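Local coordinates for sefir domain protein (Bacillus cereus F65185, PDB 5Y8E) that probably takes part in signalling by associating with other SEFIR domains through a compact TIR-like alpha/beta fold, at residues D21-L26 against V32-D37; V61-I64 against D68-E71; E13-W18 against I103-E108; E49-S54 against P89-N94. One frame throughout, in Å; residues are numbered along the deposited sequence.

Contact 1: residues D21-L26 against V32-D37; sequences DLANKL and VEVILD
Val34 puts one methyl against each of two residues on the facing helix. Its chi1 of 173° sets CG1 anti to the backbone N and leaves CG2 anti to the carbonyl carbon, and the two branches diverge accordingly: CG1 lies 4.0 Å from Ala23 CB, whereas CG2 lies 3.9 Å from Leu26 CB. The CG2 methyl also reaches the main chain of the helix, near Ala23 O. The side chains of Leu26 and Val34 cross at about a right angle; Leu26 meets the valine mainly with CB, and Leu26 CD1 passes Val34 CG2 at 4.2 Å.

Val32 and Leu36, just outside strand 33-35 at its two ends, extend the contact along the helix. Val32 uses CG2 alone, the branch wedged between its own backbone N and carbonyl carbon (CG1 is at chi1 -58°); this methyl stands 3.6 Å from Leu26 O and 3.9 Å from Leu26 CB. At the other end Leu36 sends CD2 to 3.8 Å from Ala23 CB, which thus takes a methyl from each of two alternate residues. The backbones keep an even spacing, 6.3 Å both from Ala23 CA to Val34 CA and from Leu26 CA to Val32 CA.

Helix 13-29 joins the parallel neighbours 3-7 and 33-35 in a beta-alpha-beta crossover, and this is the second half of it, the helix lying on the strand it leads to. Ile6 of strand 3-7 touches both Ala23 and Val34, while Ile142 of helix 131-143 covers Leu26 and Val32. All five touching residues are buried and meet through carbon or main-chain carbonyl oxygen, which implies cohesion by shape and hydrophobic burial instead of directional polar bonds.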
# COMPACT_ATOMS: atom_id res chain seq x y z
N ASP A 21 -3.94 9.50 9.27
CA ASP A 21 -3.16 10.73 9.20
C ASP A 21 -2.44 10.84 7.86
O ASP A 21 -2.35 11.92 7.28
CB ASP A 21 -2.13 10.80 10.34
CG ASP A 21 -2.74 11.05 11.70
OD1 ASP A 21 -3.93 11.43 11.79
OD2 ASP A 21 -2.01 10.87 12.71
N LEU A 22 -1.91 9.71 7.38
CA LEU A 22 -1.21 9.67 6.09
C LEU A 22 -2.17 9.96 4.94
O LEU A 22 -1.85 10.73 4.03
CB LEU A 22 -0.54 8.32 5.88
CG LEU A 22 0.31 8.26 4.61
CD1 LEU A 22 1.51 9.20 4.76
CD2 LEU A 22 0.75 6.85 4.33
N ALA A 23 -3.35 9.39 4.98
CA ALA A 23 -4.35 9.62 3.97
C ALA A 23 -4.72 11.11 3.86
O ALA A 23 -4.79 11.69 2.83
CB ALA A 23 -5.57 8.79 4.27
N ASN A 24 -4.92 11.70 5.02
CA ASN A 24 -5.29 13.10 5.07
C ASN A 24 -4.16 13.94 4.52
O ASN A 24 -4.37 14.83 3.80
CB ASN A 24 -5.70 13.54 6.45
CG ASN A 24 -7.16 13.30 6.73
OD1 ASN A 24 -7.99 13.80 6.07
ND2 ASN A 24 -7.44 12.51 7.66
N LYS A 25 -2.97 13.60 4.92
CA LYS A 25 -1.80 14.37 4.53
C LYS A 25 -1.60 14.36 3.01
O LYS A 25 -1.35 15.34 2.40
CB LYS A 25 -0.58 13.84 5.25
CG LYS A 25 0.67 14.66 5.02
CD LYS A 25 1.82 14.24 5.88
CE LYS A 25 3.07 15.05 5.70
NZ LYS A 25 4.24 14.51 6.40
N LEU A 26 -1.74 13.16 2.46
CA LEU A 26 -1.61 12.99 1.03
C LEU A 26 -2.60 13.85 0.24
O LEU A 26 -2.25 14.39 -0.75
CB LEU A 26 -1.78 11.52 0.61
CG LEU A 26 -0.65 10.57 0.94
CD1 LEU A 26 -1.07 9.10 0.82
CD2 LEU A 26 0.56 10.87 0.18
N VAL A 32 -3.31 14.48 -4.31
CA VAL A 32 -3.83 13.22 -4.85
C VAL A 32 -5.18 12.90 -4.25
O VAL A 32 -5.58 13.47 -3.22
CB VAL A 32 -2.87 12.04 -4.61
CG1 VAL A 32 -1.51 12.30 -5.25
CG2 VAL A 32 -2.73 11.73 -3.13
N GLU A 33 -5.90 11.98 -4.89
CA GLU A 33 -7.14 11.45 -4.35
C GLU A 33 -6.83 10.14 -3.66
O GLU A 33 -6.15 9.29 -4.24
CB GLU A 33 -8.14 11.21 -5.48
CG GLU A 33 -8.57 12.48 -6.21
CD GLU A 33 -9.43 13.38 -5.34
OE1 GLU A 33 -9.93 12.91 -4.30
OE2 GLU A 33 -9.60 14.56 -5.70
N VAL A 34 -7.29 9.98 -2.43
CA VAL A 34 -7.01 8.76 -1.68
C VAL A 34 -8.28 7.93 -1.52
O VAL A 34 -9.33 8.44 -1.13
CB VAL A 34 -6.35 9.03 -0.30
CG1 VAL A 34 -6.22 7.74 0.50
CG2 VAL A 34 -4.98 9.66 -0.49
N ILE A 35 -8.16 6.65 -1.86
CA ILE A 35 -9.21 5.67 -1.61
C ILE A 35 -8.93 4.96 -0.29
O ILE A 35 -7.98 4.17 -0.19
CB ILE A 35 -9.29 4.63 -2.76
CG1 ILE A 35 -9.47 5.33 -4.11
CG2 ILE A 35 -10.42 3.65 -2.50
CD1 ILE A 35 -9.29 4.41 -5.33
N LEU A 36 -9.76 5.23 0.71
CA LEU A 36 -9.56 4.70 2.06
C LEU A 36 -10.83 4.03 2.56
O LEU A 36 -11.92 4.62 2.49
CB LEU A 36 -9.14 5.83 3.02
CG LEU A 36 -8.78 5.41 4.45
CD1 LEU A 36 -7.54 4.51 4.46
CD2 LEU A 36 -8.58 6.64 5.33
N ASP A 37 -10.70 2.82 3.09
CA ASP A 37 -11.86 2.04 3.55
C ASP A 37 -12.78 2.80 4.51
O ASP A 37 -14.01 2.75 4.38
CB ASP A 37 -11.41 0.70 4.16
CG ASP A 37 -10.42 0.86 5.32
OD1 ASP A 37 -9.99 1.99 5.64
OD2 ASP A 37 -10.05 -0.18 5.91

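Contact 2: residues V61-I64 against D68-E71; sequences VLVI and DYCE
Tyr69 OH is gripped by two groups outside the contact, the hydroxyl of Ser7 on strand 3-7 and the main-chain N-H of Ile87, while Val63 CG1 packs 3.6 Å from the same oxygen. Two polar partners thus satisfy the phenol end of a buried side chain and restrict swinging of its ring. The same valine methyl also touches ring carbons, with Val63 CG1 at 3.5 Å from Tyr69 CE1 and 3.7 Å from Tyr69 CZ, and the two side chains cross at about a right angle. Since chi1 of Val63 is -172°, CG1 is the branch anti to the backbone N, and it is this branch that does the touching.

Strand 60-65 runs between strands 3-7 and 100-108, parallel to both, in the alpha/beta sheet of a TIR-like domain, and after a very short turn the chain enters helix 67-75. The tyrosine bridges that turn: its ring reaches back from the helix to Val63 and Ile64 of the strand, although the nearest alpha carbons, those of Ile64 and Tyr69, stay 7.3 Å apart. Asp66 in the turn accepts the N-H of Tyr69 on its OD1, a bond at the first turn of the helix.

At the root of the tyrosine the partner changes from methyl to carbonyl. Ile64 O sits 3.5 Å from Tyr69 CB and equally far from Tyr69 CG, with Tyr69 CD2 slightly more distant at 3.7 Å. Tyr69 CG stands anti to the backbone N (chi1 -171°), directing the ring past this oxygen toward Val63. The side chain of Ile64 itself leads away from the tyrosine, toward Ile6 and Trp18.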
# COMPACT_ATOMS: atom_id res chain seq x y z
N VAL A 61 -1.00 1.91 -5.53
CA VAL A 61 -1.49 1.20 -4.35
C VAL A 61 -0.41 1.22 -3.28
O VAL A 61 0.67 0.63 -3.46
CB VAL A 61 -1.84 -0.27 -4.68
CG1 VAL A 61 -2.26 -1.02 -3.41
CG2 VAL A 61 -2.97 -0.34 -5.72
N LEU A 62 -0.66 1.91 -2.18
CA LEU A 62 0.29 1.88 -1.07
C LEU A 62 0.04 0.62 -0.26
O LEU A 62 -1.10 0.33 0.11
CB LEU A 62 0.12 3.11 -0.18
CG LEU A 62 0.15 4.48 -0.86
CD1 LEU A 62 0.26 5.61 0.17
CD2 LEU A 62 1.28 4.56 -1.91
N VAL A 63 1.09 -0.14 -0.01
CA VAL A 63 0.95 -1.36 0.78
C VAL A 63 1.63 -1.09 2.10
O VAL A 63 2.86 -0.99 2.16
CB VAL A 63 1.57 -2.59 0.09
CG1 VAL A 63 1.21 -3.86 0.86
CG2 VAL A 63 1.08 -2.71 -1.34
N ILE A 64 0.84 -0.93 3.16
CA ILE A 64 1.38 -0.54 4.45
C ILE A 64 1.92 -1.77 5.16
O ILE A 64 1.18 -2.53 5.79
CB ILE A 64 0.35 0.19 5.33
CG1 ILE A 64 -0.27 1.37 4.57
CG2 ILE A 64 1.00 0.65 6.63
CD1 ILE A 64 0.75 2.34 3.96
N ASP A 68 2.45 -6.98 11.23
CA ASP A 68 1.16 -7.66 11.20
C ASP A 68 0.70 -7.95 9.78
O ASP A 68 0.27 -9.06 9.48
CB ASP A 68 0.11 -6.81 11.93
CG ASP A 68 -1.25 -7.48 11.97
OD1 ASP A 68 -1.37 -8.53 12.66
OD2 ASP A 68 -2.20 -6.97 11.33
N TYR A 69 0.78 -6.95 8.91
CA TYR A 69 0.32 -7.11 7.54
C TYR A 69 1.12 -8.22 6.87
O TYR A 69 0.56 -9.09 6.21
CB TYR A 69 0.52 -5.80 6.77
CG TYR A 69 -0.11 -5.76 5.39
CD1 TYR A 69 0.55 -6.31 4.30
CD2 TYR A 69 -1.35 -5.17 5.19
CE1 TYR A 69 -0.01 -6.28 3.04
CE2 TYR A 69 -1.92 -5.13 3.92
CZ TYR A 69 -1.25 -5.68 2.86
OH TYR A 69 -1.81 -5.65 1.60
N CYS A 70 2.43 -8.18 7.05
CA CYS A 70 3.35 -9.12 6.42
C CYS A 70 3.12 -10.55 6.89
O CYS A 70 3.11 -11.49 6.09
CB CYS A 70 4.80 -8.69 6.72
SG CYS A 70 6.10 -9.65 5.90
N GLU A 71 2.96 -10.72 8.20
CA GLU A 71 2.79 -12.05 8.76
C GLU A 71 1.46 -12.68 8.31
O GLU A 71 1.40 -13.88 8.04
CB GLU A 71 2.93 -12.03 10.28
CG GLU A 71 4.30 -11.56 10.74
CD GLU A 71 4.65 -11.98 12.16
OE1 GLU A 71 3.75 -12.01 13.02
OE2 GLU A 71 5.84 -12.28 12.41

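Contact 3: residues E13-W18 against I103-E108; sequences EDHKEW and ISLGEE
Leu105 reaches toward the helix that carries His15 and Trp18 and ends against both rings, the edge of one and a face of the other. From CB, a chi1 of -57° places CG anti to the carbonyl carbon and beside the backbone N, and the two methyls that branch from CG divide the work. Leu105 CD1 meets His15 at the edge of the imidazole, in the ring plane, 3.6 Å from His15 CE1 and 4.1 Å from His15 ND1. The same methyl also stands over one face of the Trp18 indole, offset toward its rim, with Leu105 CD1 4.2 Å from Trp18 CZ3. Leu105 CD2 meets the far end of the benzene portion, 3.9 Å from Trp18 CH2 and 4.1 Å from Trp18 CZ2. One methyl is therefore shared by an imidazole edge and an indole face, while the other serves the indole alone.

Both aromatic side chains have CG anti to the backbone N, chi1 being -178° for His15 and -175° for Trp18, which extends both rings toward Leu105; with the leucine reaching from the other side they bridge backbones whose nearest alpha carbons, His15 CA and Leu105 CA, are 10.3 Å apart. The indole is held further by an edge-to-face contact with Trp126, and Ile64 of the neighbouring strand packs against His15, Trp18 and Leu105 together.

Beyond the leucine the chain turns at Gly106, where, in one of two conformers of the serine, Ser104 OG donates to Gly106 O at 2.8 Å. Away from Leu105, Lys16 NZ and Glu13 OE1 form a salt bridge of 3.2 Å. Helix 13-29 packing its side chains on strand 100-108, near the break in it, fits the layered alpha/beta architecture of SEFIR and TIR domains.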
# COMPACT_ATOMS: atom_id res chain seq x y z
N GLU A 13 -5.30 0.46 17.16
CA GLU A 13 -5.92 1.77 16.97
C GLU A 13 -4.89 2.81 16.55
O GLU A 13 -5.16 3.66 15.70
CB GLU A 13 -6.69 2.21 18.22
CG GLU A 13 -7.93 1.36 18.52
CD GLU A 13 -8.92 1.32 17.35
OE1 GLU A 13 -8.92 2.23 16.50
OE2 GLU A 13 -9.73 0.35 17.30
N ASP A 14 -3.70 2.74 17.14
CA ASP A 14 -2.62 3.66 16.79
C ASP A 14 -2.21 3.50 15.33
O ASP A 14 -1.91 4.49 14.65
CB ASP A 14 -1.40 3.45 17.68
CG ASP A 14 -1.59 4.00 19.07
OD1 ASP A 14 -2.57 4.75 19.29
OD2 ASP A 14 -0.75 3.69 19.95
N HIS A 15 -2.20 2.27 14.85
CA HIS A 15 -1.81 2.03 13.47
C HIS A 15 -2.88 2.57 12.52
O HIS A 15 -2.56 3.20 11.51
CB HIS A 15 -1.57 0.55 13.21
CG HIS A 15 -1.13 0.26 11.81
ND1 HIS A 15 0.06 0.72 11.29
CD2 HIS A 15 -1.73 -0.44 10.82
CE1 HIS A 15 0.18 0.32 10.04
NE2 HIS A 15 -0.89 -0.39 9.73
N LYS A 16 -4.15 2.32 12.84
CA LYS A 16 -5.26 2.90 12.08
C LYS A 16 -5.15 4.42 12.00
O LYS A 16 -5.39 5.02 10.95
CB LYS A 16 -6.61 2.51 12.69
CG LYS A 16 -6.97 1.03 12.53
CD LYS A 16 -8.20 0.67 13.37
CE LYS A 16 -9.43 1.45 12.94
NZ LYS A 16 -10.57 1.26 13.90
N GLU A 17 -4.76 5.05 13.11
CA GLU A 17 -4.62 6.51 13.15
C GLU A 17 -3.45 6.99 12.30
O GLU A 17 -3.55 8.03 11.63
CB GLU A 17 -4.50 7.03 14.59
CG GLU A 17 -4.46 8.57 14.67
CD GLU A 17 -4.28 9.11 16.08
OE1 GLU A 17 -3.98 8.32 17.00
OE2 GLU A 17 -4.45 10.33 16.26
N TRP A 18 -2.35 6.25 12.31
CA TRP A 18 -1.21 6.60 11.46
C TRP A 18 -1.60 6.56 9.98
O TRP A 18 -1.24 7.45 9.21
CB TRP A 18 -0.02 5.67 11.74
CG TRP A 18 1.24 6.02 10.99
CD1 TRP A 18 2.27 6.82 11.43
CD2 TRP A 18 1.61 5.59 9.68
NE1 TRP A 18 3.24 6.90 10.47
CE2 TRP A 18 2.87 6.15 9.38
CE3 TRP A 18 1.00 4.76 8.72
CZ2 TRP A 18 3.52 5.93 8.17
CZ3 TRP A 18 1.64 4.55 7.52
CH2 TRP A 18 2.89 5.12 7.25
N ILE A 103 5.40 0.28 1.66
CA ILE A 103 6.05 1.09 2.68
C ILE A 103 6.32 0.19 3.88
O ILE A 103 5.38 -0.30 4.52
CB ILE A 103 5.17 2.27 3.12
CG1 ILE A 103 4.73 3.11 1.92
CG2 ILE A 103 5.92 3.15 4.14
CD1 ILE A 103 3.70 4.20 2.28
N SER A 104 7.59 -0.05 4.18
CA SER A 104 7.96 -0.91 5.31
C SER A 104 8.05 -0.11 6.60
O SER A 104 8.82 0.86 6.70
CB SER A 104 9.28 -1.63 5.05
OG SER A 104 9.55 -2.58 6.06
N LEU A 105 7.25 -0.50 7.58
CA LEU A 105 7.27 0.16 8.88
C LEU A 105 8.12 -0.69 9.80
O LEU A 105 7.62 -1.61 10.45
CB LEU A 105 5.86 0.30 9.44
CG LEU A 105 4.87 1.05 8.54
CD1 LEU A 105 3.57 1.31 9.28
CD2 LEU A 105 5.48 2.35 8.06
N GLY A 106 9.42 -0.41 9.83
CA GLY A 106 10.33 -1.21 10.62
C GLY A 106 10.91 -2.37 9.82
O GLY A 106 10.68 -2.49 8.62
N GLU A 107 11.67 -3.22 10.51
CA GLU A 107 12.37 -4.30 9.84
C GLU A 107 12.65 -5.44 10.82
O GLU A 107 12.51 -5.28 12.04
CB GLU A 107 13.69 -3.79 9.27
CG GLU A 107 14.65 -3.27 10.32
CD GLU A 107 15.99 -2.89 9.75
OE1 GLU A 107 16.94 -3.67 9.90
OE2 GLU A 107 16.08 -1.80 9.14
N GLU A 108 13.04 -6.58 10.27
CA GLU A 108 13.33 -7.76 11.08
C GLU A 108 14.45 -8.55 10.41
O GLU A 108 14.42 -8.74 9.19
CB GLU A 108 12.08 -8.61 11.21
CG GLU A 108 12.18 -9.74 12.20
CD GLU A 108 10.83 -10.39 12.48
OE1 GLU A 108 10.13 -10.75 11.51
OE2 GLU A 108 10.47 -10.52 13.67

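Contact 4: residues E49-S54 against P89-N94; sequences EFMENS and PNIYNN
Met51 and Ile91 form the tight part of this helix-helix contact, with Met51 CE 3.6 Å from Ile91 CD1. The methionine leaves its helix extended and bends only at the thioether, where chi3 of 45° turns the terminal methyl onto the isoleucine. Ile91 answers with its longer branch: CG1 is anti to the carbonyl carbon (chi1 -70°), and CD1 prolongs it toward helix 47-57. Phe48 and Ile55 of that helix also touch Ile91, which completes an apolar seat for it.

The exposed side is looser. Glu52 runs out along an extended chain until Glu52 OE2 passes 4.0 Å from Ile91 CG1, a grazing contact of a carboxylate oxygen with a carbon. A water joins the helices there, donating to Asn90 OD1 at 2.7 Å and, over a longer 3.3 Å, to Glu52 OE2. Farther along, where helix 89-93 ends, Asn94 ND2 donates to Asn90 O at 2.9 Å with an N-H...O angle of 163°. Asn94 N reaches that carbonyl from the opposite face, so two donors hold one oxygen at the helix terminus.

Helix 89-93 is thereby docked on helix 47-57, with the centre of the contact about 12 Å from the centre of the chain. The chemistry implies an apolar anchor centred on one isoleucine, with the carboxylate at its margin connected to the partner helix through a water, over one short and one long bond.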
# COMPACT_ATOMS: atom_id res chain seq x y z
N GLU A 49 -13.67 -7.56 -1.39
CA GLU A 49 -14.22 -6.97 -2.59
C GLU A 49 -13.75 -5.51 -2.73
O GLU A 49 -13.42 -5.08 -3.78
CB GLU A 49 -15.73 -7.05 -2.62
CG GLU A 49 -16.33 -6.47 -3.81
CD GLU A 49 -17.88 -6.63 -3.87
OE1 GLU A 49 -18.39 -7.40 -3.10
OE2 GLU A 49 -18.52 -5.94 -4.67
N PHE A 50 -13.72 -4.80 -1.62
CA PHE A 50 -13.27 -3.39 -1.68
C PHE A 50 -11.80 -3.31 -2.10
O PHE A 50 -11.41 -2.52 -2.90
CB PHE A 50 -13.49 -2.71 -0.36
CG PHE A 50 -13.11 -1.29 -0.35
CD1 PHE A 50 -13.88 -0.34 -0.95
CD2 PHE A 50 -11.96 -0.88 0.31
CE1 PHE A 50 -13.50 0.98 -0.91
CE2 PHE A 50 -11.61 0.44 0.35
CZ PHE A 50 -12.33 1.35 -0.26
N MET A 51 -11.02 -4.22 -1.54
CA MET A 51 -9.61 -4.29 -1.87
C MET A 51 -9.41 -4.58 -3.37
O MET A 51 -8.74 -3.88 -4.05
CB MET A 51 -8.91 -5.35 -1.02
CG MET A 51 -7.43 -5.62 -1.35
SD MET A 51 -6.60 -6.98 -0.43
CE MET A 51 -7.84 -8.31 -0.49
N GLU A 52 -10.01 -5.65 -3.83
CA GLU A 52 -9.88 -6.02 -5.24
C GLU A 52 -10.30 -4.88 -6.19
O GLU A 52 -9.61 -4.54 -7.10
CB GLU A 52 -10.64 -7.31 -5.56
CG GLU A 52 -10.11 -8.04 -6.69
CD GLU A 52 -10.51 -9.53 -6.70
OE1 GLU A 52 -11.59 -9.82 -6.29
OE2 GLU A 52 -9.70 -10.37 -7.10
N ASN A 53 -11.45 -4.31 -5.94
CA ASN A 53 -11.93 -3.22 -6.76
C ASN A 53 -11.04 -1.96 -6.69
O ASN A 53 -10.82 -1.32 -7.66
CB ASN A 53 -13.31 -2.79 -6.40
CG ASN A 53 -13.83 -1.76 -7.35
OD1 ASN A 53 -14.13 -2.10 -8.49
ND2 ASN A 53 -13.89 -0.50 -6.95
N SER A 54 -10.62 -1.61 -5.50
CA SER A 54 -9.83 -0.40 -5.33
C SER A 54 -8.46 -0.50 -6.00
O SER A 54 -7.95 0.48 -6.53
CB SER A 54 -9.71 -0.03 -3.85
OG SER A 54 -11.00 0.21 -3.32
N PRO A 89 -1.34 -13.41 -3.09
CA PRO A 89 -0.50 -13.68 -4.26
C PRO A 89 -1.29 -13.53 -5.55
O PRO A 89 -0.79 -12.96 -6.51
CB PRO A 89 -0.08 -15.13 -4.06
CG PRO A 89 -0.04 -15.29 -2.57
CD PRO A 89 -1.20 -14.47 -2.06
N ASN A 90 -2.53 -14.02 -5.57
CA ASN A 90 -3.34 -13.95 -6.78
C ASN A 90 -3.64 -12.51 -7.21
O ASN A 90 -3.58 -12.19 -8.40
CB ASN A 90 -4.64 -14.72 -6.60
CG ASN A 90 -5.39 -14.87 -7.90
OD1 ASN A 90 -6.46 -14.30 -8.09
ND2 ASN A 90 -4.80 -15.61 -8.83
N ILE A 91 -3.97 -11.66 -6.25
CA ILE A 91 -4.24 -10.26 -6.56
C ILE A 91 -2.96 -9.58 -7.03
O ILE A 91 -2.96 -8.87 -8.04
CB ILE A 91 -4.85 -9.51 -5.36
CG1 ILE A 91 -6.27 -10.00 -5.10
CG2 ILE A 91 -4.85 -8.00 -5.60
CD1 ILE A 91 -6.84 -9.53 -3.78
N TYR A 92 -1.86 -9.81 -6.31
CA TYR A 92 -0.57 -9.22 -6.66
C TYR A 92 -0.15 -9.62 -8.07
O TYR A 92 0.31 -8.79 -8.85
CB TYR A 92 0.50 -9.69 -5.66
CG TYR A 92 1.86 -9.05 -5.88
CD1 TYR A 92 2.13 -7.80 -5.36
CD2 TYR A 92 2.86 -9.71 -6.59
CE1 TYR A 92 3.36 -7.20 -5.54
CE2 TYR A 92 4.09 -9.12 -6.79
CZ TYR A 92 4.34 -7.86 -6.26
OH TYR A 92 5.55 -7.25 -6.43
N ASN A 93 -0.32 -10.91 -8.38
CA ASN A 93 0.13 -11.44 -9.66
C ASN A 93 -0.65 -10.87 -10.84
O ASN A 93 -0.10 -10.70 -11.93
CB ASN A 93 0.03 -12.97 -9.67
CG ASN A 93 1.07 -13.63 -8.80
OD1 ASN A 93 2.10 -13.05 -8.49
ND2 ASN A 93 0.80 -14.87 -8.40
N ASN A 94 -1.93 -10.59 -10.61
CA ASN A 94 -2.81 -10.08 -11.66
C ASN A 94 -2.81 -8.57 -11.78
O ASN A 94 -3.59 -8.00 -12.54
CB ASN A 94 -4.25 -10.56 -11.42
CG ASN A 94 -4.48 -11.95 -11.94
OD1 ASN A 94 -4.64 -12.15 -13.14
ND2 ASN A 94 -4.49 -12.93 -11.04
O HOH W 1 -8.13 -13.16 -6.36

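Contacts 1 and 2 are fully buried and belong to the core, contact 3 is partly buried, and contact 4 passes from a buried interior to a hydrated edge. Helix 13-29 serves contacts 1 and 3 with different turns, against different strands of one sheet. Contacts 2 and 3 lie closest, their centres 9 Å apart on neighbouring strands, and Ile64 links them. Contact 1 touches contact 2 through Leu26 and Leu62, and contact 4 through Ile35 and Phe50. Chemistry follows place: aliphatic packing in contact 1, aromatic rings in 2 and 3, and a water bridge in contact 4, about 21 Å from contact 3 between centres.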